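Local structure of Non-catalytic protein 1 (Piromyces equi, 1WCU) at residues A[76-82]-A[112-118]. The protein is a family 29 carbohydrate-binding module that probably binds plant cell-wall polysaccharides without itself cutting them. Residues are numbered along the deposited sequence; the frame is centred on the assembly and turned at random.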
loop_
_atom_site.group_PDB
_atom_site.type_symbol
_atom_site.label_atom_id
_atom_site.label_comp_id
_atom_site.label_asym_id
_atom_site.label_seq_id
_atom_site.Cartn_x
_atom_site.Cartn_y
_atom_site.Cartn_z
ATOM N N VAL A 76 0.293 -2.613 -7.030
ATOM C CA VAL A 76 -0.109 -1.578 -6.074
ATOM C C VAL A 76 -1.045 -0.608 -6.806
ATOM O O VAL A 76 -0.791 -0.198 -7.944
ATOM C CB VAL A 76 1.115 -0.863 -5.480
ATOM C CG1 VAL A 76 0.704 0.183 -4.456
ATOM C CG2 VAL A 76 2.038 -1.884 -4.823
ATOM N N LYS A 77 -2.161 -0.293 -6.157
ATOM C CA LYS A 77 -3.206 0.519 -6.762
ATOM C C LYS A 77 -3.741 1.509 -5.734
ATOM O O LYS A 77 -3.467 1.394 -4.544
ATOM C CB LYS A 77 -4.370 -0.359 -7.229
ATOM C CG LYS A 77 -4.000 -1.548 -8.111
ATOM C CD LYS A 77 -5.223 -2.364 -8.430
ATOM C CE LYS A 77 -4.972 -3.567 -9.323
ATOM N NZ LYS A 77 -6.253 -3.932 -9.950
ATOM N N VAL A 78 -4.549 2.448 -6.205
ATOM C CA VAL A 78 -5.377 3.284 -5.336
ATOM C C VAL A 78 -6.855 3.099 -5.693
ATOM O O VAL A 78 -7.187 2.747 -6.825
ATOM C CB VAL A 78 -4.984 4.803 -5.391
ATOM C CG1 VAL A 78 -3.548 4.986 -4.925
ATOM C CG2 VAL A 78 -5.189 5.385 -6.760
ATOM N N GLN A 79 -7.728 3.279 -4.703
ATOM C CA GLN A 79 -9.160 3.331 -4.942
ATOM C C GLN A 79 -9.782 4.386 -4.015
ATOM O O GLN A 79 -9.072 5.148 -3.354
ATOM C CB GLN A 79 -9.827 1.945 -4.794
ATOM C CG GLN A 79 -9.859 1.449 -3.359
ATOM C CD GLN A 79 -10.593 0.147 -3.122
ATOM O OE1 GLN A 79 -10.164 -0.656 -2.297
ATOM N NE2 GLN A 79 -11.745 -0.042 -3.779
ATOM N N GLY A 80 -11.103 4.483 -3.995
ATOM C CA GLY A 80 -11.771 5.575 -3.290
ATOM C C GLY A 80 -11.372 6.916 -3.880
ATOM O O GLY A 80 -11.179 7.898 -3.152
ATOM N N VAL A 81 -11.272 6.958 -5.207
ATOM C CA VAL A 81 -10.822 8.152 -5.916
ATOM C C VAL A 81 -11.992 9.106 -6.142
ATOM O O VAL A 81 -13.064 8.716 -6.607
ATOM C CB VAL A 81 -10.152 7.779 -7.262
ATOM C CG1 VAL A 81 -9.650 9.015 -8.005
ATOM C CG2 VAL A 81 -8.972 6.848 -7.002
ATOM N N ARG A 82 -11.794 10.371 -5.784
ATOM C CA ARG A 82 -12.853 11.369 -5.906
ATOM C C ARG A 82 -13.241 11.472 -7.370
ATOM O O ARG A 82 -12.332 11.642 -8.303
ATOM C CB ARG A 82 -12.369 12.716 -5.370
ATOM C CG ARG A 82 -13.442 13.770 -5.094
ATOM C CD ARG A 82 -12.745 14.977 -4.502
ATOM N NE ARG A 82 -13.690 16.050 -4.212
ATOM C CZ ARG A 82 -13.363 17.166 -3.589
ATOM N NH1 ARG A 82 -12.128 17.352 -3.185
ATOM N NH2 ARG A 82 -14.283 18.096 -3.398
ATOM N N TYR A 112 -5.714 11.913 -9.241
ATOM C CA TYR A 112 -6.326 10.987 -8.278
ATOM C C TYR A 112 -6.198 11.464 -6.846
ATOM O O TYR A 112 -5.106 11.529 -6.298
ATOM C CB TYR A 112 -5.685 9.603 -8.371
ATOM C CG TYR A 112 -5.763 8.938 -9.728
ATOM C CD1 TYR A 112 -6.824 9.201 -10.593
ATOM C CD2 TYR A 112 -4.788 8.044 -10.135
ATOM C CE1 TYR A 112 -6.910 8.594 -11.839
ATOM C CE2 TYR A 112 -4.877 7.421 -11.404
ATOM C CZ TYR A 112 -5.938 7.722 -12.227
ATOM O OH TYR A 112 -6.063 7.132 -13.485
ATOM N N GLN A 113 -7.341 11.801 -6.260
ATOM C CA GLN A 113 -7.443 12.101 -4.842
ATOM C C GLN A 113 -8.141 10.912 -4.188
ATOM O O GLN A 113 -9.289 10.624 -4.496
ATOM C CB GLN A 113 -8.222 13.404 -4.653
ATOM C CG GLN A 113 -8.295 13.854 -3.219
ATOM C CD GLN A 113 -8.896 15.220 -3.073
ATOM O OE1 GLN A 113 -9.678 15.661 -3.931
ATOM N NE2 GLN A 113 -8.559 15.898 -1.988
ATOM N N PHE A 114 -7.430 10.198 -3.328
ATOM C CA PHE A 114 -7.791 8.808 -2.999
ATOM C C PHE A 114 -7.732 8.511 -1.507
ATOM O O PHE A 114 -7.016 9.207 -0.775
ATOM C CB PHE A 114 -6.853 7.839 -3.762
ATOM C CG PHE A 114 -5.436 7.858 -3.255
ATOM C CD1 PHE A 114 -4.554 8.870 -3.632
ATOM C CD2 PHE A 114 -4.999 6.912 -2.335
ATOM C CE1 PHE A 114 -3.264 8.917 -3.145
ATOM C CE2 PHE A 114 -3.706 6.946 -1.831
ATOM C CZ PHE A 114 -2.836 7.968 -2.232
ATOM N N ASP A 115 -8.470 7.488 -1.070
ATOM C CA ASP A 115 -8.579 7.172 0.356
ATOM C C ASP A 115 -8.054 5.780 0.736
ATOM O O ASP A 115 -8.092 5.430 1.912
ATOM C CB ASP A 115 -10.016 7.314 0.861
ATOM C CG ASP A 115 -10.925 6.222 0.378
ATOM O OD1 ASP A 115 -10.431 5.341 -0.334
ATOM O OD2 ASP A 115 -12.136 6.250 0.720
ATOM N N ARG A 116 -7.563 5.014 -0.239
ATOM C CA ARG A 116 -7.168 3.611 -0.016
ATOM C C ARG A 116 -5.976 3.221 -0.882
ATOM O O ARG A 116 -5.963 3.499 -2.096
ATOM C CB ARG A 116 -8.329 2.665 -0.328
ATOM C CG ARG A 116 -9.179 2.270 0.851
ATOM C CD ARG A 116 -10.514 1.693 0.421
ATOM N NE ARG A 116 -11.422 2.763 0.056
ATOM C CZ ARG A 116 -12.716 2.629 -0.179
ATOM N NH1 ARG A 116 -13.277 1.443 -0.278
ATOM N NH2 ARG A 116 -13.427 3.714 -0.392
ATOM N N ILE A 117 -5.010 2.557 -0.242
ATOM C CA ILE A 117 -3.845 1.975 -0.886
ATOM C C ILE A 117 -4.034 0.454 -0.971
ATOM O O ILE A 117 -4.118 -0.233 0.057
ATOM C CB ILE A 117 -2.550 2.285 -0.090
ATOM C CG1 ILE A 117 -2.315 3.792 -0.030
ATOM C CG2 ILE A 117 -1.351 1.570 -0.734
ATOM C CD1 ILE A 117 -1.212 4.237 0.928
ATOM N N ILE A 118 -4.046 -0.068 -2.188
ATOM C CA ILE A 118 -4.246 -1.494 -2.459
ATOM C C ILE A 118 -2.931 -2.189 -2.769
ATOM O O ILE A 118 -2.120 -1.668 -3.526
ATOM C CB ILE A 118 -5.161 -1.665 -3.698
ATOM C CG1 ILE A 118 -6.601 -1.235 -3.389
ATOM C CG2 ILE A 118 -5.149 -3.104 -4.206
ATOM C CD1 ILE A 118 -7.410 -0.942 -4.652
HETATM O O HOH W 1 -12.135 -1.383 -0.426
HETATM O O HOH W 2 -13.141 8.272 -1.161
HETATM O O HOH W 3 -9.699 12.420 -7.886
#
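V78 CG1 sits over one face of the F114 ring, a CH-pi contact 3.7 Å from V78 CG1 to the ring centroid. At the ring's edge, in plane, lies Y112 O. The R116 guanidinium carries G80 N over one face. R116 grips the D115 carboxylate side-on, R116 NE to D115 OD1 at 2.8 Å and R116 NH2 to D115 OD2 at 3.1 Å. R116 NH1 donates to a water, which in turn donates to Q79 OE1. Q79 CG lies between its backbone N and carbonyl carbon (chi1 70°), which brings it 3.6 Å from R116 CB. A leucine in place of R116 would probably leave D115 OD1 without its charged mate, cost E86 a salt bridge and remove the water link to Q79, though K51 would still bridge D115 OD2. The R82 guanidinium takes Q113 OE1 near its plane, R82 NH1 to Q113 OE1 at 3.1 Å. The backbones pair antiparallel, with K77 N bonded to I118 O at 3.0 Å. Opposite the single residue Q79 the other strand places two, D115 and R116, a classic beta bulge. Outside, S49 bonds Q79 OE1. The contact joins two inner strands, 74-79 and 116-121, of a five-stranded antiparallel sheet, between strands 90-98 and 47-52. The F114 ring meets Y136 and touches V108, both of the other sheet.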